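Local coordinates for hypothetical protein (Enterococcus faecalis, PDB 2OX7) that is of unknown function but belongs to the YopX protein family and forms a beta-rich chain found in an assembly of four, at residues Lys6-Asp11 with Met17-Thr22; Ile32-Asp37 with Tyr65-Ser70; Val79-Gly84 with Tyr131-Asn136. All blocks are in the same frame, centred on the assembly; numbering follows the deposited sequence.

Interaction 1 (Lys6-Asp11 with Met17-Thr22)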
# COMPACT_ATOMS: atom_id res chain seq x y z
N LYS A 6 10.15 11.71 -16.43
CA LYS A 6 10.21 11.41 -17.81
C LYS A 6 8.77 11.33 -18.27
O LYS A 6 7.94 10.70 -17.60
CB LYS A 6 10.96 10.10 -18.04
CG LYS A 6 11.06 9.70 -19.48
CD LYS A 6 12.00 8.52 -19.61
CE LYS A 6 12.56 8.45 -21.01
NZ LYS A 6 13.73 9.39 -21.12
N PHE A 7 8.47 12.00 -19.39
CA PHE A 7 7.09 12.11 -19.85
C PHE A 7 6.93 11.71 -21.30
O PHE A 7 7.83 11.94 -22.11
CB PHE A 7 6.55 13.56 -19.68
CG PHE A 7 6.61 14.05 -18.27
CD1 PHE A 7 5.61 13.72 -17.35
CD2 PHE A 7 7.69 14.82 -17.85
CE1 PHE A 7 5.70 14.17 -16.02
CE2 PHE A 7 7.79 15.25 -16.55
CZ PHE A 7 6.79 14.92 -15.63
N ARG A 8 5.76 11.16 -21.60
CA ARG A 8 5.32 10.94 -23.00
C ARG A 8 3.95 11.60 -23.16
O ARG A 8 3.26 11.88 -22.17
CB ARG A 8 5.25 9.46 -23.36
CG ARG A 8 4.17 8.71 -22.62
CD ARG A 8 4.20 7.22 -22.89
NE ARG A 8 3.04 6.57 -22.25
CZ ARG A 8 2.84 5.25 -22.25
NH1 ARG A 8 3.75 4.47 -22.82
NH2 ARG A 8 1.77 4.73 -21.65
N ALA A 9 3.57 11.88 -24.41
CA ALA A 9 2.31 12.56 -24.68
C ALA A 9 1.59 11.94 -25.85
O ALA A 9 2.21 11.60 -26.86
CB ALA A 9 2.53 14.03 -24.95
N TRP A 10 0.29 11.75 -25.69
CA TRP A 10 -0.54 11.24 -26.77
C TRP A 10 -1.17 12.47 -27.37
O TRP A 10 -1.80 13.24 -26.67
CB TRP A 10 -1.63 10.34 -26.21
CG TRP A 10 -2.63 9.85 -27.22
CD1 TRP A 10 -3.97 10.14 -27.24
CD2 TRP A 10 -2.39 8.96 -28.32
NE1 TRP A 10 -4.57 9.49 -28.29
CE2 TRP A 10 -3.63 8.76 -28.97
CE3 TRP A 10 -1.25 8.31 -28.80
CZ2 TRP A 10 -3.76 7.93 -30.09
CZ3 TRP A 10 -1.37 7.51 -29.92
CH2 TRP A 10 -2.63 7.32 -30.56
N ASP A 11 -0.92 12.65 -28.67
CA ASP A 11 -1.52 13.75 -29.43
C ASP A 11 -2.83 13.23 -29.97
O ASP A 11 -2.84 12.35 -30.80
CB ASP A 11 -0.59 14.10 -30.59
CG ASP A 11 -1.09 15.26 -31.45
OD1 ASP A 11 -2.30 15.59 -31.44
OD2 ASP A 11 -0.21 15.84 -32.14
N MSE A 17 1.88 8.94 -30.50
CA MSE A 17 2.56 9.05 -29.20
C MSE A 17 3.88 9.78 -29.39
O MSE A 17 4.68 9.41 -30.24
CB MSE A 17 2.83 7.67 -28.58
CG MSE A 17 3.41 7.73 -27.16
SE MSE A 17 2.02 8.27 -25.93
CE MSE A 17 0.95 6.58 -25.84
N LEU A 18 4.11 10.79 -28.58
CA LEU A 18 5.36 11.52 -28.61
C LEU A 18 6.18 11.12 -27.42
O LEU A 18 5.68 11.21 -26.29
CB LEU A 18 5.07 13.01 -28.51
CG LEU A 18 4.10 13.55 -29.56
CD1 LEU A 18 3.87 15.03 -29.29
CD2 LEU A 18 4.64 13.33 -30.97
N GLU A 19 7.43 10.73 -27.65
CA GLU A 19 8.29 10.32 -26.54
C GLU A 19 9.12 11.46 -25.99
O GLU A 19 9.43 12.42 -26.71
CB GLU A 19 9.20 9.16 -26.94
CG GLU A 19 8.45 7.95 -27.44
CD GLU A 19 7.58 7.29 -26.37
OE1 GLU A 19 7.88 7.42 -25.16
OE2 GLU A 19 6.60 6.62 -26.75
N ASN A 20 9.47 11.34 -24.72
CA ASN A 20 10.45 12.19 -24.09
C ASN A 20 10.18 13.67 -24.28
O ASN A 20 11.07 14.43 -24.70
CB ASN A 20 11.86 11.81 -24.53
CG ASN A 20 12.81 11.67 -23.37
OD1 ASN A 20 13.86 11.03 -23.49
ND2 ASN A 20 12.47 12.28 -22.23
N VAL A 21 8.97 14.07 -23.93
CA VAL A 21 8.50 15.48 -24.02
C VAL A 21 8.68 16.22 -22.69
O VAL A 21 8.79 15.59 -21.63
CB VAL A 21 7.00 15.59 -24.44
CG1 VAL A 21 6.70 14.80 -25.73
CG2 VAL A 21 6.02 15.16 -23.31
N THR A 22 8.70 17.56 -22.75
CA THR A 22 8.71 18.37 -21.54
C THR A 22 7.42 19.17 -21.47
O THR A 22 7.21 20.08 -22.27
CB THR A 22 9.92 19.33 -21.51
OG1 THR A 22 11.13 18.57 -21.66
CG2 THR A 22 9.98 20.09 -20.19
O HOH W 1 10.49 13.92 -20.45
O HOH W 2 5.63 5.04 -24.97

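Interaction 2 (Ile32-Asp37 with Tyr65-Ser70)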
# COMPACT_ATOMS: atom_id res chain seq x y z
N ILE A 32 -0.10 24.31 -20.77
CA ILE A 32 -0.31 25.36 -21.77
C ILE A 32 0.68 25.27 -22.93
O ILE A 32 0.49 25.90 -23.97
CB ILE A 32 -0.36 26.78 -21.13
CG1 ILE A 32 0.96 27.12 -20.41
CG2 ILE A 32 -1.58 26.91 -20.21
CD1 ILE A 32 1.11 28.62 -20.02
N ALA A 33 1.73 24.46 -22.76
CA ALA A 33 2.69 24.22 -23.83
C ALA A 33 3.33 22.86 -23.72
O ALA A 33 3.27 22.21 -22.67
CB ALA A 33 3.78 25.32 -23.84
N ILE A 34 3.95 22.43 -24.81
CA ILE A 34 4.75 21.23 -24.81
C ILE A 34 6.00 21.44 -25.66
O ILE A 34 5.92 21.92 -26.79
CB ILE A 34 3.90 19.99 -25.23
CG1 ILE A 34 4.67 18.69 -25.00
CG2 ILE A 34 3.37 20.12 -26.67
CD1 ILE A 34 3.76 17.47 -25.05
N ILE A 35 7.14 21.11 -25.08
CA ILE A 35 8.39 21.03 -25.82
C ILE A 35 8.67 19.58 -26.18
O ILE A 35 8.81 18.72 -25.28
CB ILE A 35 9.56 21.59 -24.98
CG1 ILE A 35 9.31 23.08 -24.66
CG2 ILE A 35 10.88 21.38 -25.72
CD1 ILE A 35 10.35 23.73 -23.75
N THR A 36 8.75 19.29 -27.47
CA THR A 36 9.05 17.94 -27.93
C THR A 36 10.54 17.72 -28.21
O THR A 36 11.03 16.59 -28.07
CB THR A 36 8.18 17.52 -29.13
OG1 THR A 36 8.20 18.55 -30.13
CG2 THR A 36 6.75 17.32 -28.70
N ASP A 37 11.26 18.79 -28.58
CA ASP A 37 12.73 18.77 -28.77
C ASP A 37 13.34 20.09 -28.33
O ASP A 37 12.76 21.15 -28.55
CB ASP A 37 13.14 18.57 -30.25
CG ASP A 37 12.59 17.30 -30.85
OD1 ASP A 37 13.36 16.32 -30.95
OD2 ASP A 37 11.39 17.29 -31.19
N TYR A 65 -3.18 17.26 -26.13
CA TYR A 65 -2.08 16.41 -25.67
C TYR A 65 -2.40 15.87 -24.28
O TYR A 65 -2.88 16.62 -23.42
CB TYR A 65 -0.77 17.18 -25.64
CG TYR A 65 -0.35 17.71 -26.99
CD1 TYR A 65 0.44 16.96 -27.85
CD2 TYR A 65 -0.76 18.98 -27.42
CE1 TYR A 65 0.82 17.45 -29.09
CE2 TYR A 65 -0.39 19.48 -28.66
CZ TYR A 65 0.40 18.71 -29.49
OH TYR A 65 0.78 19.22 -30.72
N VAL A 66 -2.17 14.57 -24.09
CA VAL A 66 -2.45 13.91 -22.82
C VAL A 66 -1.09 13.45 -22.29
O VAL A 66 -0.43 12.64 -22.94
CB VAL A 66 -3.38 12.70 -23.03
CG1 VAL A 66 -3.53 11.89 -21.74
CG2 VAL A 66 -4.76 13.15 -23.56
N ILE A 67 -0.68 13.96 -21.13
CA ILE A 67 0.65 13.63 -20.58
C ILE A 67 0.58 12.40 -19.67
O ILE A 67 -0.42 12.20 -18.95
CB ILE A 67 1.25 14.81 -19.78
CG1 ILE A 67 1.38 16.04 -20.67
CG2 ILE A 67 2.65 14.48 -19.22
CD1 ILE A 67 2.53 15.97 -21.69
N MSE A 68 1.66 11.59 -19.72
CA MSE A 68 1.79 10.39 -18.88
C MSE A 68 3.22 10.36 -18.40
O MSE A 68 4.14 10.64 -19.18
CB MSE A 68 1.49 9.11 -19.68
CG MSE A 68 0.02 8.96 -20.05
SE MSE A 68 -0.15 7.79 -21.63
CE MSE A 68 -0.10 9.20 -23.03
N GLN A 69 3.42 10.01 -17.12
CA GLN A 69 4.75 10.04 -16.56
C GLN A 69 5.27 8.63 -16.39
O GLN A 69 4.50 7.69 -16.15
CB GLN A 69 4.72 10.75 -15.19
CG GLN A 69 6.11 10.88 -14.58
CD GLN A 69 6.14 11.80 -13.34
OE1 GLN A 69 5.13 12.41 -12.97
NE2 GLN A 69 7.33 11.92 -12.74
N SER A 70 6.58 8.48 -16.51
CA SER A 70 7.21 7.20 -16.15
C SER A 70 7.08 6.88 -14.67
O SER A 70 7.33 7.76 -13.79
CB SER A 70 8.66 7.19 -16.54
OG SER A 70 9.33 6.03 -16.05

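Interaction 3 (Val79-Gly84 with Tyr131-Asn136)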
# COMPACT_ATOMS: atom_id res chain seq x y z
N VAL A 79 11.71 -2.61 -20.15
CA VAL A 79 10.96 -1.47 -20.71
C VAL A 79 10.38 -0.62 -19.59
O VAL A 79 9.77 -1.16 -18.65
CB VAL A 79 9.83 -1.96 -21.64
CG1 VAL A 79 9.00 -0.77 -22.13
CG2 VAL A 79 10.41 -2.73 -22.85
N GLU A 80 10.54 0.70 -19.68
CA GLU A 80 10.09 1.61 -18.63
C GLU A 80 8.57 1.62 -18.69
O GLU A 80 8.01 1.72 -19.77
CB GLU A 80 10.64 3.02 -18.87
CG GLU A 80 10.67 3.90 -17.61
CD GLU A 80 11.69 5.07 -17.67
OE1 GLU A 80 12.63 5.06 -18.53
OE2 GLU A 80 11.56 6.01 -16.84
N ILE A 81 7.91 1.46 -17.54
CA ILE A 81 6.45 1.39 -17.44
C ILE A 81 5.92 2.80 -17.15
O ILE A 81 6.33 3.43 -16.17
CB ILE A 81 6.04 0.46 -16.30
CG1 ILE A 81 6.43 -0.99 -16.63
CG2 ILE A 81 4.48 0.53 -16.06
CD1 ILE A 81 6.40 -1.88 -15.35
N PHE A 82 5.01 3.28 -18.00
CA PHE A 82 4.40 4.60 -17.84
C PHE A 82 2.93 4.49 -17.40
O PHE A 82 2.24 3.48 -17.69
CB PHE A 82 4.36 5.32 -19.21
CG PHE A 82 5.67 5.89 -19.64
CD1 PHE A 82 5.87 7.26 -19.59
CD2 PHE A 82 6.68 5.06 -20.08
CE1 PHE A 82 7.10 7.82 -20.01
CE2 PHE A 82 7.95 5.59 -20.49
CZ PHE A 82 8.16 6.98 -20.44
N GLU A 83 2.42 5.58 -16.85
CA GLU A 83 0.97 5.67 -16.70
C GLU A 83 0.33 5.39 -18.07
O GLU A 83 0.85 5.84 -19.12
CB GLU A 83 0.53 7.09 -16.32
CG GLU A 83 1.11 7.72 -15.09
CD GLU A 83 0.57 9.16 -14.95
OE1 GLU A 83 1.20 10.15 -15.45
OE2 GLU A 83 -0.54 9.28 -14.38
N GLY A 84 -0.83 4.74 -18.05
CA GLY A 84 -1.56 4.41 -19.30
C GLY A 84 -1.13 3.11 -19.95
O GLY A 84 -1.85 2.57 -20.81
N TYR A 131 5.75 -9.58 -15.56
CA TYR A 131 4.73 -8.82 -16.35
C TYR A 131 5.43 -8.13 -17.51
O TYR A 131 6.60 -7.68 -17.41
CB TYR A 131 4.00 -7.72 -15.51
CG TYR A 131 3.02 -8.32 -14.56
CD1 TYR A 131 1.67 -8.39 -14.90
CD2 TYR A 131 3.45 -8.93 -13.38
CE1 TYR A 131 0.76 -9.00 -14.05
CE2 TYR A 131 2.53 -9.54 -12.51
CZ TYR A 131 1.19 -9.58 -12.86
OH TYR A 131 0.25 -10.22 -12.07
N LEU A 132 4.67 -7.95 -18.58
CA LEU A 132 5.17 -7.29 -19.78
C LEU A 132 4.21 -6.20 -20.22
O LEU A 132 3.01 -6.40 -20.15
CB LEU A 132 5.31 -8.32 -20.88
CG LEU A 132 6.51 -9.29 -20.82
CD1 LEU A 132 6.41 -10.31 -21.97
CD2 LEU A 132 7.81 -8.49 -20.94
N VAL A 133 4.74 -5.07 -20.68
CA VAL A 133 3.91 -4.01 -21.27
C VAL A 133 3.51 -4.49 -22.68
O VAL A 133 4.37 -4.74 -23.53
CB VAL A 133 4.70 -2.74 -21.47
CG1 VAL A 133 3.81 -1.66 -22.17
CG2 VAL A 133 5.16 -2.17 -20.11
N ILE A 134 2.21 -4.54 -22.95
CA ILE A 134 1.77 -4.99 -24.28
C ILE A 134 0.96 -3.94 -25.06
O ILE A 134 0.39 -4.23 -26.11
CB ILE A 134 1.05 -6.30 -24.19
CG1 ILE A 134 -0.20 -6.18 -23.29
CG2 ILE A 134 2.07 -7.41 -23.89
CD1 ILE A 134 -1.18 -7.28 -23.57
N GLY A 135 0.98 -2.72 -24.56
CA GLY A 135 0.29 -1.60 -25.21
C GLY A 135 -0.12 -0.55 -24.20
O GLY A 135 0.34 -0.55 -23.03
N ASN A 136 -0.94 0.39 -24.65
CA ASN A 136 -1.44 1.39 -23.75
C ASN A 136 -2.84 1.77 -24.17
O ASN A 136 -3.30 1.40 -25.27
CB ASN A 136 -0.50 2.58 -23.68
CG ASN A 136 -0.39 3.35 -25.02
OD1 ASN A 136 -1.28 4.08 -25.38
ND2 ASN A 136 0.74 3.18 -25.71

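Interaction 1 (Lys6-Asp11 with Met17-Thr22)
Two backbone hydrogen bonds tie Ala-9 to Leu-18: Leu-18 N donates to Ala-9 O at 2.7 Å, and Ala-9 N donates back to Leu-18 O at 2.9 Å. Farther along, Val-21 N donates to Phe-7 O at 3.0 Å. This is a beta hairpin whose first strand, 7-11, is the middle one of an antiparallel sheet, with 65-71 along its other edge; the chain turns a corner at Asn-20, past which 21-25 passes into a different sheet.

Among the polar side chains, Lys-6 bends at its last torsion (chi4 83°) and brings NZ to Asn-20 OD1 at 2.9 Å, well out of the amide's carbonyl plane. A water accepts from Phe-7 N and donates to Val-21 O, bridging the two segments beside the corner. A second water accepts from Arg-8 NH1 and donates to Glu-19 OE2, while NH2 of the same guanidinium is held by Glu-83 O and the carboxylate of Asp-85. Selenomethionine Met-17, bent at chi2 and chi3, sets CE over one face of this guanidinium, offset toward its rim.

The apolar pairs divide between the two faces of the sheet. On one, Met-17 CE lies 4.1 Å from Trp-10 CE3. On the other, Val-21 CG2 packs 4.0 Å from Ala-9 CB and also meets Phe-7 CB.

Interaction 2 (Ile32-Asp37 with Tyr65-Ser70)
Ile-34 meets Tyr-65 and Ile-67 through side chains alone, between two antiparallel sheets: strand 31-41 is the middle strand of one, and strand 65-71 an edge of the other within the chain. The backbones stand well apart, with Ile-34 CA and Tyr-65 CA 8.4 Å from each other, and the isoleucine spans the distance with both of its branches.

The branches have separate tasks. With chi1 at -170°, CG1 lies opposite the backbone N and runs on through an extended chi2 to carry CD1 toward Ile-67, while CG2 is left between the backbone N and the carbonyl carbon and is directed at the tyrosine. There it makes a CH-pi contact over the middle of the Tyr-65 ring, 4.2 Å from CG2 to the centroid and 4° from the ring normal. The tyrosine OH is hydrogen-bonded to Asp-55 OD2, which probably restrains the far end of the ring.

Phe-63 and Val-21 also pack against Ile-34, so the contact belongs to a small apolar cluster between the sheets. Ile-67 bends at chi2 (-74°); its chain runs alongside that of Ile-34, pointing the other way, and the two CD1 methyls meet at 3.9 Å.

Interaction 3 (Val79-Gly84 with Tyr131-Asn136)
This is a sparse, largely buried packing contact between the short strand 80-82, with the turn that follows it, and the edge strand 131-136 of a four-stranded antiparallel sheet. Ile-81 and Val-133 supply its apolar half: Ile-81 CG1 lies 3.9 Å from Val-133 CG2, the two side chains meeting at a slant. In Ile-81, chi1 of -67° places CG1 beside the backbone N, and in Val-133 it is likewise the branch beside the backbone N, CG2, that does the touching. Ile-104 of strand 101-107 packs against the same isoleucine, and Asp-85 of strand 85-89 lies against Val-133.

The two segments run in roughly the same direction, their touching parts 24° apart, but they are not paired as sheet neighbours. Within the sheet, strand 131-136 is instead the antiparallel neighbour of 85-89, the strand that begins directly after Gly-84. Segment 79-84 thus leads into this inner strand, and Gly-84 has backbone hydrogen bonds with Ile-104 and Ile-137.

The second half of the contact lies at that entry point. Gly-84 O comes within 3.2 Å of Asn-136 CB, and the two CA atoms are 5.4 Å apart. Gly-84 has a positive phi (86°), a conformation that glycine adopts readily. The amide of the asparagine is engaged at both ends, ND2 donating to Glu-139 OE2 and OD1 accepting from His-138 N.

The three contacts follow one another along the chain, each closing before the next opens, yet they meet in space through strands 7-11 and 65-71. Interactions 1 and 2 have centres about 5 Å apart and share two sheets: Lys-6 O lies 2.8 Å from Ser-70 N in one, and Thr-22 N lies 2.8 Å from Ile-35 O in the other. Interaction 3 is more distant, its centre about 14 Å from that of interaction 1 and 18 Å from that of interaction 2. Glu-83 joins it to both, through its O to Arg-8 NH2 (2.9 Å) and through OE1 to Gln-69 N (2.8 Å). All three reach the second subunit, interaction 3 through Glu-83 alone.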